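Bottromycin amidohydrolase (Streptomyces purpureus, PDB 6I5S) probably hydrolyses an amide bond beside a thiazoline in a bottromycin precursor, serving as the selective gatekeeper of that antibiotic's biosynthesis. Local coordinates at residues H94-S99 and Q116-P121; G105-G110 and V136-W141; R15-E20 and E120-L125; G110-R115 and D384-M389. All coordinates share one frame; numbering follows the deposited sequence.

Interaction 1 (H94-S99 and Q116-P121)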
loop_
_atom_site.group_PDB
_atom_site.type_symbol
_atom_site.label_atom_id
_atom_site.label_comp_id
_atom_site.label_asym_id
_atom_site.label_seq_id
_atom_site.Cartn_x
_atom_site.Cartn_y
_atom_site.Cartn_z
ATOM N N HIS A 94 2.121 1.015 -1.938
ATOM C CA HIS A 94 2.327 2.401 -2.340
ATOM C C HIS A 94 1.442 3.282 -1.472
ATOM O O HIS A 94 0.362 3.671 -1.907
ATOM C CB HIS A 94 1.977 2.601 -3.802
ATOM C CG HIS A 94 2.464 3.908 -4.396
ATOM N ND1 HIS A 94 3.276 3.967 -5.512
ATOM C CD2 HIS A 94 2.257 5.197 -4.022
ATOM C CE1 HIS A 94 3.563 5.232 -5.775
ATOM N NE2 HIS A 94 2.935 6.001 -4.911
ATOM N N ALA A 95 1.872 3.618 -0.260
ATOM C CA ALA A 95 1.070 4.425 0.648
ATOM C C ALA A 95 1.780 5.751 0.896
ATOM O O ALA A 95 3.001 5.853 0.754
ATOM C CB ALA A 95 0.808 3.700 1.977
ATOM N N HIS A 96 0.986 6.789 1.142
ATOM C CA HIS A 96 1.478 8.106 1.529
ATOM C C HIS A 96 0.878 8.369 2.912
ATOM O O HIS A 96 -0.128 9.056 3.056
ATOM C CB HIS A 96 1.111 9.171 0.516
ATOM C CG HIS A 96 1.844 9.009 -0.785
ATOM N ND1 HIS A 96 3.189 9.288 -0.924
ATOM C CD2 HIS A 96 1.434 8.540 -1.986
ATOM C CE1 HIS A 96 3.567 9.021 -2.159
ATOM N NE2 HIS A 96 2.522 8.565 -2.822
ATOM N N VAL A 97 1.508 7.788 3.918
ATOM C CA VAL A 97 1.103 7.946 5.311
ATOM C C VAL A 97 1.583 9.305 5.779
ATOM O O VAL A 97 2.785 9.593 5.739
ATOM C CB VAL A 97 1.685 6.822 6.148
ATOM C CG1 VAL A 97 1.528 7.140 7.626
ATOM C CG2 VAL A 97 0.991 5.528 5.737
ATOM N N SER A 98 0.630 10.154 6.197
ATOM C CA SER A 98 0.881 11.507 6.655
ATOM C C SER A 98 0.321 11.778 8.040
ATOM O O SER A 98 0.608 12.840 8.609
ATOM C CB SER A 98 0.282 12.533 5.675
ATOM O OG SER A 98 0.950 12.455 4.446
ATOM N N SER A 99 -0.452 10.853 8.589
ATOM C CA SER A 99 -1.077 11.059 9.894
ATOM C C SER A 99 -1.354 9.720 10.562
ATOM O O SER A 99 -1.397 8.657 9.930
ATOM C CB SER A 99 -2.402 11.847 9.796
ATOM O OG SER A 99 -3.390 11.031 9.283
ATOM N N GLN A 116 6.308 3.434 2.011
ATOM C CA GLN A 116 6.149 4.887 2.016
ATOM C C GLN A 116 6.996 5.440 0.894
ATOM O O GLN A 116 8.215 5.563 1.031
ATOM C CB GLN A 116 6.581 5.482 3.345
ATOM C CG GLN A 116 6.529 7.004 3.374
ATOM C CD GLN A 116 5.111 7.537 3.310
ATOM O OE1 GLN A 116 4.163 6.875 3.724
ATOM N NE2 GLN A 116 4.961 8.730 2.784
ATOM N N LEU A 117 6.348 5.774 -0.213
ATOM C CA LEU A 117 7.075 6.133 -1.427
ATOM C C LEU A 117 7.356 7.626 -1.529
ATOM O O LEU A 117 7.760 8.109 -2.595
ATOM C CB LEU A 117 6.305 5.592 -2.654
ATOM C CG LEU A 117 7.123 4.460 -3.279
ATOM C CD1 LEU A 117 7.442 3.345 -2.335
ATOM C CD2 LEU A 117 6.400 3.919 -4.481
ATOM N N TRP A 118 7.210 8.356 -0.438
ATOM C CA TRP A 118 7.739 9.692 -0.285
ATOM C C TRP A 118 8.183 9.769 1.169
ATOM O O TRP A 118 7.527 10.371 1.985
ATOM C CB TRP A 118 6.699 10.766 -0.611
ATOM C CG TRP A 118 7.288 12.003 -1.080
ATOM C CD1 TRP A 118 8.157 12.810 -0.409
ATOM C CD2 TRP A 118 7.052 12.614 -2.349
ATOM N NE1 TRP A 118 8.488 13.896 -1.193
ATOM C CE2 TRP A 118 7.815 13.799 -2.387
ATOM C CE3 TRP A 118 6.266 12.271 -3.462
ATOM C CZ2 TRP A 118 7.815 14.649 -3.494
ATOM C CZ3 TRP A 118 6.273 13.113 -4.565
ATOM C CH2 TRP A 118 7.043 14.290 -4.570
ATOM N N GLY A 119 9.286 9.098 1.481
ATOM C CA GLY A 119 9.697 8.957 2.870
ATOM C C GLY A 119 10.365 10.197 3.430
ATOM O O GLY A 119 11.057 10.957 2.751
ATOM N N GLU A 120 10.213 10.340 4.735
ATOM C CA GLU A 120 10.763 11.448 5.525
ATOM C C GLU A 120 11.352 10.903 6.826
ATOM O O GLU A 120 11.087 9.755 7.199
ATOM C CB GLU A 120 9.675 12.463 5.901
ATOM C CG GLU A 120 9.095 13.195 4.713
ATOM C CD GLU A 120 8.183 14.349 5.114
ATOM O OE1 GLU A 120 8.349 14.897 6.221
ATOM O OE2 GLU A 120 7.295 14.705 4.312
ATOM N N PRO A 121 12.154 11.688 7.527
ATOM C CA PRO A 121 12.582 11.270 8.894
ATOM C C PRO A 121 11.436 10.858 9.810
ATOM O O PRO A 121 11.617 9.925 10.593
ATOM C CB PRO A 121 13.297 12.518 9.399
ATOM C CG PRO A 121 13.870 13.136 8.155
ATOM C CD PRO A 121 12.795 12.954 7.125
#
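This is a buried parallel beta bridge between Ala-95 and Gln-116 (CA to CA 5.3 Å), at the ends of strands 84-95 and 111-116, beside the two zinc ions. His-94 and His-96 are the paired histidines of the HxH motif that closes the first barrel strand in amidohydrolases. Between these segments the backbone bond is weak, Leu-117 N to Ala-95 O at 3.5 Å, although Ala-95 N also bonds to Arg-115 O in the same bridge. Gln-116, with CG anti to its own N (chi1 176°), bends at chi2 and brings OE1 to 2.8 Å from Val-97 N, which meets a lone pair in the carbonyl plane. The same amide gives its NE2 to Trp-118 O at 3.1 Å, which fixes its rotation. Leu-117 lies over one face of the His-94 imidazole, CD2 being 3.3 Å from ND1. Trp-118 CB meets the His-96 ring at its edge, 3.8 Å from ND1. Both histidines give NE2 to a zinc ion, with Asp-348, and Glu-228 takes His-94 ND1, so that ring is held at both nitrogens. The glutamine in turn couples the loop carrying Leu-117 and Trp-118 to the chain just past the metal-binding HxH.

Interaction 2 (G105-G110 and V136-W141); sequences GLLVHG and VLPRPW
Leu-107 sits on the last turn of the helix in a beta-alpha-beta crossover (strand 84-95, helix 100-108, parallel strand 111-116) and packs into the chain that leads to the next strand along, 139-142. The bump is the isobutyl group of Leu-107. Its hollow is built by the Pro-138 ring, the CA of Leu-137 and the isopropyl group of Val-136. With CG beside the backbone N (chi1 -74°), the leucine directs its branch point at the proline, CG lying 3.8 Å from Pro-138 CD. The two methyls then part. CD2 stays against the ring, 3.9 Å from Pro-138 CG, whereas CD1 runs on between Leu-137 CA, at 3.9 Å, and Val-136 CG1, at 4.1 Å. One residue earlier, Leu-106 touches the same Pro-138 CG more lightly, from its CB at 4.2 Å. The helix stops directly afterwards in a Schellman motif, in which Gly-110 takes a positive phi of 86° and its N bonds to Leu-107 O. The contact carries no hydrogen bond, and the Val-136 carbonyl it buries has no polar partner in the model: its O faces Leu-107 CD1 at 3.6 Å.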
loop_
_atom_site.group_PDB
_atom_site.type_symbol
_atom_site.label_atom_id
_atom_site.label_comp_id
_atom_site.label_asym_id
_atom_site.label_seq_id
_atom_site.Cartn_x
_atom_site.Cartn_y
_atom_site.Cartn_z
ATOM N N GLY A 105 -6.214 3.336 9.922
ATOM C CA GLY A 105 -6.956 2.795 8.789
ATOM C C GLY A 105 -6.302 1.564 8.200
ATOM O O GLY A 105 -6.970 0.555 7.939
ATOM N N LEU A 106 -4.970 1.602 8.028
ATOM C CA LEU A 106 -4.283 0.423 7.519
ATOM C C LEU A 106 -4.469 -0.776 8.441
ATOM O O LEU A 106 -4.853 -1.860 7.962
ATOM C CB LEU A 106 -2.799 0.722 7.284
ATOM C CG LEU A 106 -2.516 1.738 6.186
ATOM C CD1 LEU A 106 -1.055 2.141 6.199
ATOM C CD2 LEU A 106 -2.896 1.228 4.806
ATOM N N LEU A 107 -4.216 -0.603 9.773
ATOM C CA LEU A 107 -4.275 -1.726 10.699
ATOM C C LEU A 107 -5.651 -2.360 10.700
ATOM O O LEU A 107 -5.792 -3.580 10.718
ATOM C CB LEU A 107 -3.969 -1.251 12.118
ATOM C CG LEU A 107 -2.501 -0.931 12.374
ATOM C CD1 LEU A 107 -2.423 -0.350 13.798
ATOM C CD2 LEU A 107 -1.671 -2.188 12.221
ATOM N N VAL A 108 -6.675 -1.527 10.722
ATOM C CA VAL A 108 -8.058 -2.022 10.797
ATOM C C VAL A 108 -8.381 -2.917 9.608
ATOM O O VAL A 108 -9.218 -3.824 9.703
ATOM C CB VAL A 108 -9.008 -0.799 10.872
ATOM C CG1 VAL A 108 -10.387 -1.133 10.364
ATOM C CG2 VAL A 108 -9.039 -0.264 12.288
ATOM N N HIS A 109 -7.704 -2.700 8.478
ATOM C CA HIS A 109 -7.971 -3.443 7.267
ATOM C C HIS A 109 -6.945 -4.530 7.010
ATOM O O HIS A 109 -6.930 -5.090 5.901
ATOM C CB HIS A 109 -8.098 -2.485 6.068
ATOM C CG HIS A 109 -9.332 -1.654 6.175
ATOM N ND1 HIS A 109 -9.379 -0.479 6.883
ATOM C CD2 HIS A 109 -10.594 -1.872 5.710
ATOM C CE1 HIS A 109 -10.622 -0.016 6.885
ATOM N NE2 HIS A 109 -11.379 -0.841 6.181
ATOM N N GLY A 110 -6.165 -4.886 8.039
ATOM C CA GLY A 110 -5.243 -6.009 7.963
ATOM C C GLY A 110 -3.891 -5.672 7.378
ATOM O O GLY A 110 -3.094 -6.575 7.107
ATOM N N VAL A 136 1.217 0.326 18.718
ATOM C CA VAL A 136 0.856 -0.655 17.711
ATOM C C VAL A 136 0.722 0.073 16.385
ATOM O O VAL A 136 -0.130 0.963 16.249
ATOM C CB VAL A 136 -0.455 -1.349 18.091
ATOM C CG1 VAL A 136 -0.879 -2.310 17.025
ATOM C CG2 VAL A 136 -0.236 -2.145 19.349
ATOM N N LEU A 137 1.562 -0.280 15.416
ATOM C CA LEU A 137 1.438 0.378 14.118
ATOM C C LEU A 137 2.021 -0.532 13.032
ATOM O O LEU A 137 2.747 -1.491 13.326
ATOM C CB LEU A 137 2.104 1.763 14.142
ATOM C CG LEU A 137 3.407 1.921 14.872
ATOM C CD1 LEU A 137 4.347 0.854 14.488
ATOM C CD2 LEU A 137 3.976 3.285 14.575
ATOM N N PRO A 138 1.660 -0.300 11.775
ATOM C CA PRO A 138 2.249 -1.072 10.682
ATOM C C PRO A 138 3.719 -0.701 10.531
ATOM O O PRO A 138 4.119 0.440 10.810
ATOM C CB PRO A 138 1.459 -0.627 9.447
ATOM C CG PRO A 138 0.371 0.269 9.938
ATOM C CD PRO A 138 0.767 0.758 11.318
ATOM N N ARG A 139 4.487 -1.657 10.007
ATOM C CA ARG A 139 5.920 -1.430 9.817
ATOM C C ARG A 139 6.159 -0.716 8.486
ATOM O O ARG A 139 5.705 -1.210 7.449
ATOM C CB ARG A 139 6.627 -2.779 9.823
ATOM C CG ARG A 139 8.174 -2.744 9.690
ATOM C CD ARG A 139 8.832 -2.173 10.976
ATOM N NE ARG A 139 10.280 -2.373 10.956
ATOM C CZ ARG A 139 10.983 -3.064 11.854
ATOM N NH1 ARG A 139 10.408 -3.625 12.916
ATOM N NH2 ARG A 139 12.291 -3.177 11.682
ATOM N N PRO A 140 6.897 0.404 8.465
ATOM C CA PRO A 140 7.178 1.089 7.196
ATOM C C PRO A 140 8.430 0.606 6.495
ATOM O O PRO A 140 9.404 0.137 7.105
ATOM C CB PRO A 140 7.337 2.556 7.621
ATOM C CG PRO A 140 7.921 2.461 9.042
ATOM C CD PRO A 140 7.452 1.135 9.630
ATOM N N TRP A 141 8.396 0.778 5.163
ATOM C CA TRP A 141 9.558 0.661 4.291
ATOM C C TRP A 141 9.661 2.029 3.623
ATOM O O TRP A 141 8.702 2.492 3.009
ATOM C CB TRP A 141 9.391 -0.479 3.286
ATOM C CG TRP A 141 10.483 -0.777 2.338
ATOM C CD1 TRP A 141 11.408 -1.774 2.465
ATOM C CD2 TRP A 141 10.775 -0.127 1.098
ATOM N NE1 TRP A 141 12.240 -1.800 1.394
ATOM C CE2 TRP A 141 11.878 -0.796 0.538
ATOM C CE3 TRP A 141 10.229 0.963 0.418
ATOM C CZ2 TRP A 141 12.451 -0.399 -0.662
ATOM C CZ3 TRP A 141 10.771 1.328 -0.805
ATOM C CH2 TRP A 141 11.883 0.665 -1.316
#

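Interaction 3 (R15-E20 and E120-L125); sequences RGLLPE and EPAHLL
A water gripped from both segments joins Leu-17 to Ala-122: it accepts from Leu-17 N at 2.9 Å and donates to Ala-122 O at 3.0 Å. It thereby fastens the amide inside a type I turn, Arg-15 to Leu-18, to the first turn of helix 121-132. Direct contact is apolar. Leu-17 CD1 comes within 3.6 Å of the same Ala-122 O and 3.7 Å of His-123 CD2, approaching that imidazole obliquely, with the two side chains crossing at about a right angle. Leu-125 extends from the helix with CG anti to its N (chi1 -176°), which carries its methyls out to Arg-15. The arginine bends at chi3 (58°) and folds back over the leucine; Leu-125 CD1 lies over one face of the guanidinium, and CD2 is 3.9 Å from Arg-15 NH2. Leu-18 closes the patch more loosely, its CD1 4.4 Å from Leu-125 CD1. The His-123 ring is held at both nitrogens, since ND1 accepts from Glu-120 N at 3.2 Å and NE2 bonds to Val-97 O, a carbonyl that can only accept. That pattern suits a neutral imidazole with its proton on NE2. As Glu-120 is the N-cap and His-123 the third residue after it, their bond corresponds to one half of a capping box, here at the start of a helix onto which the N-terminal arm folds by its beta turn.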
loop_
_atom_site.group_PDB
_atom_site.type_symbol
_atom_site.label_atom_id
_atom_site.label_comp_id
_atom_site.label_asym_id
_atom_site.label_seq_id
_atom_site.Cartn_x
_atom_site.Cartn_y
_atom_site.Cartn_z
ATOM N N ARG A 15 8.543 13.509 15.114
ATOM C CA ARG A 15 7.486 12.733 15.772
ATOM C C ARG A 15 6.103 13.104 15.255
ATOM O O ARG A 15 5.099 12.747 15.859
ATOM C CB ARG A 15 7.533 12.894 17.297
ATOM C CG ARG A 15 8.849 12.440 17.903
ATOM C CD ARG A 15 8.777 12.313 19.464
ATOM N NE ARG A 15 7.733 11.372 19.889
ATOM C CZ ARG A 15 7.899 10.055 20.018
ATOM N NH1 ARG A 15 6.878 9.287 20.398
ATOM N NH2 ARG A 15 9.088 9.502 19.815
ATOM N N GLY A 16 6.038 13.765 14.102
ATOM C CA GLY A 16 4.768 14.274 13.572
ATOM C C GLY A 16 3.707 13.247 13.276
ATOM O O GLY A 16 2.523 13.583 13.269
ATOM N N LEU A 17 4.074 11.993 13.031
ATOM C CA LEU A 17 3.043 10.992 12.837
ATOM C C LEU A 17 2.378 10.559 14.134
ATOM O O LEU A 17 1.328 9.916 14.078
ATOM C CB LEU A 17 3.597 9.742 12.179
ATOM C CG LEU A 17 4.038 9.914 10.718
ATOM C CD1 LEU A 17 4.772 8.718 10.200
ATOM C CD2 LEU A 17 2.778 10.212 9.802
ATOM N N LEU A 18 2.969 10.870 15.291
ATOM C CA LEU A 18 2.530 10.336 16.574
ATOM C C LEU A 18 2.507 11.467 17.579
ATOM O O LEU A 18 3.236 11.457 18.569
ATOM C CB LEU A 18 3.435 9.196 17.039
ATOM C CG LEU A 18 3.467 8.018 16.068
ATOM C CD1 LEU A 18 4.614 7.086 16.391
ATOM C CD2 LEU A 18 2.145 7.260 16.090
ATOM N N PRO A 19 1.671 12.463 17.345
ATOM C CA PRO A 19 1.739 13.673 18.149
ATOM C C PRO A 19 1.236 13.433 19.566
ATOM O O PRO A 19 0.296 12.671 19.812
ATOM C CB PRO A 19 0.832 14.656 17.399
ATOM C CG PRO A 19 -0.086 13.805 16.566
ATOM C CD PRO A 19 0.729 12.582 16.203
ATOM N N GLU A 20 1.875 14.127 20.502
ATOM C CA GLU A 20 1.488 14.037 21.907
ATOM C C GLU A 20 0.058 14.520 22.095
ATOM O O GLU A 20 -0.385 15.478 21.456
ATOM C CB GLU A 20 2.428 14.881 22.778
ATOM C CG GLU A 20 3.907 14.599 22.589
ATOM C CD GLU A 20 4.456 13.644 23.622
ATOM O OE1 GLU A 20 4.562 14.055 24.798
ATOM O OE2 GLU A 20 4.770 12.485 23.261
ATOM N N GLU A 120 10.213 10.340 4.735
ATOM C CA GLU A 120 10.763 11.448 5.525
ATOM C C GLU A 120 11.352 10.903 6.826
ATOM O O GLU A 120 11.087 9.755 7.199
ATOM C CB GLU A 120 9.675 12.463 5.901
ATOM C CG GLU A 120 9.095 13.195 4.713
ATOM C CD GLU A 120 8.183 14.349 5.114
ATOM O OE1 GLU A 120 8.349 14.897 6.221
ATOM O OE2 GLU A 120 7.295 14.705 4.312
ATOM N N PRO A 121 12.154 11.688 7.527
ATOM C CA PRO A 121 12.582 11.270 8.894
ATOM C C PRO A 121 11.436 10.858 9.810
ATOM O O PRO A 121 11.617 9.925 10.593
ATOM C CB PRO A 121 13.297 12.518 9.399
ATOM C CG PRO A 121 13.870 13.136 8.155
ATOM C CD PRO A 121 12.795 12.954 7.125
ATOM N N ALA A 122 10.236 11.465 9.679
ATOM C CA ALA A 122 9.088 11.046 10.492
ATOM C C ALA A 122 8.715 9.586 10.313
ATOM O O ALA A 122 8.250 8.941 11.263
ATOM C CB ALA A 122 7.869 11.906 10.190
ATOM N N HIS A 123 8.885 9.033 9.105
ATOM C CA HIS A 123 8.627 7.620 8.938
ATOM C C HIS A 123 9.703 6.733 9.535
ATOM O O HIS A 123 9.387 5.616 9.975
ATOM C CB HIS A 123 8.455 7.293 7.454
ATOM C CG HIS A 123 7.369 8.068 6.826
ATOM N ND1 HIS A 123 7.592 9.247 6.139
ATOM C CD2 HIS A 123 6.025 7.867 6.824
ATOM C CE1 HIS A 123 6.435 9.739 5.745
ATOM N NE2 HIS A 123 5.469 8.933 6.164
ATOM N N LEU A 124 10.963 7.163 9.526
ATOM C CA LEU A 124 11.991 6.433 10.262
ATOM C C LEU A 124 11.698 6.454 11.742
ATOM O O LEU A 124 11.944 5.469 12.445
ATOM C CB LEU A 124 13.358 7.052 9.997
ATOM C CG LEU A 124 13.825 6.916 8.510
ATOM C CD1 LEU A 124 15.206 7.483 8.400
ATOM C CD2 LEU A 124 13.845 5.467 8.024
ATOM N N LEU A 125 11.251 7.595 12.255
ATOM C CA LEU A 125 10.858 7.646 13.670
ATOM C C LEU A 125 9.765 6.628 13.953
ATOM O O LEU A 125 9.831 5.870 14.938
ATOM C CB LEU A 125 10.408 9.062 14.046
ATOM C CG LEU A 125 10.049 9.385 15.489
ATOM C CD1 LEU A 125 8.645 8.825 15.813
ATOM C CD2 LEU A 125 11.071 8.858 16.487
HETATM O O HOH W 1 6.597 10.581 13.153
#

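Interaction 4 (G110-R115 and D384-M389); sequences GVTAYR and DAYDVM
Inside the barrel, Arg-115 and Met-389 meet where the end of helix 383-388 sits against the inner face of strand 111-116, which carries Ala-113 and Arg-115; Tyr-114 points outward, toward helix 100-108. The aliphatic stems do the packing: Arg-115 CG is 3.9 Å from Met-389 CG, and the methionine, bent at its last torsion, sends CE to 4.4 Å from Ala-113 CB. Val-388 lies across the outer part of the arginine at about a right angle, with CG2 4.0 Å from Arg-115 NH2. Two waters supply the polar links. One accepts from Arg-115 NH2 at 3.0 Å, in the guanidinium plane, and donates to Val-388 O. The other lies 2.8 Å from Thr-112 OG1 and donates to Tyr-386 OH at 3.0 Å, bridging hydroxyls that are themselves 3.8 Å apart. Since Tyr-386 OH also bonds to the carbonyl of Gly-89, it accepts from the water and gives its own proton to that oxygen. The bend of Arg-115 at chi3 (-52°) turns its head from the methionine toward partners in the barrel: NE bonds to Ala-93 O, NH2 to Ser-226 OG, and NH1 forms a salt bridge with Glu-228. The buried charge is thus probably compensated, largely by Glu-228, and because that residue also holds the zinc ligand His-94, Arg-115 probably acts behind it in positioning the metal site.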
loop_
_atom_site.group_PDB
_atom_site.type_symbol
_atom_site.label_atom_id
_atom_site.label_comp_id
_atom_site.label_asym_id
_atom_site.label_seq_id
_atom_site.Cartn_x
_atom_site.Cartn_y
_atom_site.Cartn_z
ATOM N N GLY A 110 -6.165 -4.886 8.039
ATOM C CA GLY A 110 -5.243 -6.009 7.963
ATOM C C GLY A 110 -3.891 -5.672 7.378
ATOM O O GLY A 110 -3.094 -6.575 7.107
ATOM N N VAL A 111 -3.643 -4.400 7.134
ATOM C CA VAL A 111 -2.382 -3.945 6.540
ATOM C C VAL A 111 -1.400 -3.688 7.679
ATOM O O VAL A 111 -1.553 -2.725 8.454
ATOM C CB VAL A 111 -2.582 -2.693 5.701
ATOM C CG1 VAL A 111 -1.204 -2.247 5.146
ATOM C CG2 VAL A 111 -3.536 -2.913 4.544
ATOM N N THR A 112 -0.394 -4.544 7.775
ATOM C CA THR A 112 0.574 -4.503 8.839
ATOM C C THR A 112 1.933 -3.962 8.413
ATOM O O THR A 112 2.839 -3.908 9.250
ATOM C CB THR A 112 0.755 -5.911 9.458
ATOM O OG1 THR A 112 1.129 -6.856 8.470
ATOM C CG2 THR A 112 -0.549 -6.412 10.103
ATOM N N ALA A 113 2.094 -3.617 7.136
ATOM C CA ALA A 113 3.304 -2.990 6.620
ATOM C C ALA A 113 2.916 -2.169 5.380
ATOM O O ALA A 113 1.850 -2.358 4.788
ATOM C CB ALA A 113 4.360 -4.030 6.255
ATOM N N TYR A 114 3.733 -1.177 5.070
ATOM C CA TYR A 114 3.482 -0.379 3.876
ATOM C C TYR A 114 4.828 0.144 3.354
ATOM O O TYR A 114 5.771 0.357 4.134
ATOM C CB TYR A 114 2.518 0.779 4.179
ATOM C CG TYR A 114 3.017 1.792 5.234
ATOM C CD1 TYR A 114 3.618 3.004 4.863
ATOM C CD2 TYR A 114 2.863 1.537 6.593
ATOM C CE1 TYR A 114 4.098 3.900 5.823
ATOM C CE2 TYR A 114 3.317 2.447 7.589
ATOM C CZ TYR A 114 3.901 3.637 7.193
ATOM O OH TYR A 114 4.335 4.501 8.110
ATOM N N ARG A 115 4.872 0.370 2.040
ATOM C CA ARG A 115 5.942 1.151 1.407
ATOM C C ARG A 115 5.508 2.610 1.377
ATOM O O ARG A 115 4.486 2.983 0.777
ATOM C CB ARG A 115 6.280 0.649 0.007
ATOM C CG ARG A 115 6.766 -0.773 -0.018
ATOM C CD ARG A 115 7.442 -1.135 -1.368
ATOM N NE ARG A 115 6.588 -0.795 -2.534
ATOM C CZ ARG A 115 6.978 -0.795 -3.805
ATOM N NH1 ARG A 115 6.140 -0.464 -4.778
ATOM N NH2 ARG A 115 8.220 -1.155 -4.174
ATOM N N ASP A 384 4.780 -11.474 -2.236
ATOM C CA ASP A 384 5.596 -10.754 -3.219
ATOM C C ASP A 384 5.934 -9.355 -2.735
ATOM O O ASP A 384 6.970 -8.798 -3.117
ATOM C CB ASP A 384 4.875 -10.714 -4.559
ATOM C CG ASP A 384 5.223 -11.909 -5.444
ATOM O OD1 ASP A 384 5.905 -12.824 -4.962
ATOM O OD2 ASP A 384 4.851 -11.916 -6.633
ATOM N N ALA A 385 5.093 -8.778 -1.882
ATOM C CA ALA A 385 5.446 -7.482 -1.282
ATOM C C ALA A 385 6.579 -7.630 -0.270
ATOM O O ALA A 385 7.484 -6.794 -0.200
ATOM C CB ALA A 385 4.237 -6.830 -0.637
ATOM N N TYR A 386 6.574 -8.685 0.520
ATOM C CA TYR A 386 7.715 -8.868 1.421
ATOM C C TYR A 386 8.987 -9.058 0.605
ATOM O O TYR A 386 10.049 -8.558 0.955
ATOM C CB TYR A 386 7.480 -10.056 2.343
ATOM C CG TYR A 386 6.313 -9.794 3.305
ATOM C CD1 TYR A 386 6.322 -8.681 4.136
ATOM C CD2 TYR A 386 5.208 -10.640 3.365
ATOM C CE1 TYR A 386 5.273 -8.407 5.002
ATOM C CE2 TYR A 386 4.120 -10.371 4.240
ATOM C CZ TYR A 386 4.175 -9.242 5.043
ATOM O OH TYR A 386 3.167 -8.922 5.942
ATOM N N ASP A 387 8.885 -9.738 -0.535
ATOM C CA ASP A 387 10.075 -9.903 -1.396
ATOM C C ASP A 387 10.562 -8.579 -1.990
ATOM O O ASP A 387 11.785 -8.314 -1.998
ATOM C CB ASP A 387 9.800 -10.909 -2.532
ATOM C CG ASP A 387 9.904 -12.344 -2.071
ATOM O OD1 ASP A 387 10.274 -12.583 -0.901
ATOM O OD2 ASP A 387 9.626 -13.237 -2.885
ATOM N N VAL A 388 9.649 -7.744 -2.463
ATOM C CA VAL A 388 10.079 -6.479 -3.079
ATOM C C VAL A 388 10.718 -5.558 -2.043
ATOM O O VAL A 388 11.583 -4.722 -2.377
ATOM C CB VAL A 388 8.899 -5.776 -3.798
ATOM C CG1 VAL A 388 7.969 -5.019 -2.836
ATOM C CG2 VAL A 388 9.468 -4.840 -4.873
ATOM N N MET A 389 10.306 -5.676 -0.784
ATOM C CA MET A 389 10.909 -4.903 0.311
ATOM C C MET A 389 12.192 -5.495 0.844
ATOM O O MET A 389 12.857 -4.871 1.706
ATOM C CB MET A 389 9.906 -4.789 1.451
ATOM C CG MET A 389 8.706 -3.903 1.131
ATOM S SD MET A 389 7.598 -3.572 2.540
ATOM C CE MET A 389 7.022 -5.229 2.938
HETATM O O HOH W 2 3.929 -7.061 8.104
HETATM O O HOH W 3 10.490 -2.149 -2.492
#

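How the interactions relate
Along the chain the segments run 15-20, 94-99, 105-110, 110-115, 116-121, 120-125, 136-141 and 384-389, so most contacts interleave, while interactions 1 and 3 end on the same stretch. Interactions 1, 2 and 4 reach one sheet, in which strand 111-116 lies between strands 84-95 and 139-142; backbone bonds such as Trp-141 N to Tyr-114 O join them. Interactions 2 and 4 share Gly-110 and have centres about 10 Å apart. Interaction 3, on helix 121-132, shares Glu-120 and Pro-121 with interaction 1, about 10 Å away, but its centre lies about 20 Å from that of interaction 4. The zinc-binding strand end is thus tied to the N-terminal arm, the neighbouring strands and a late helix.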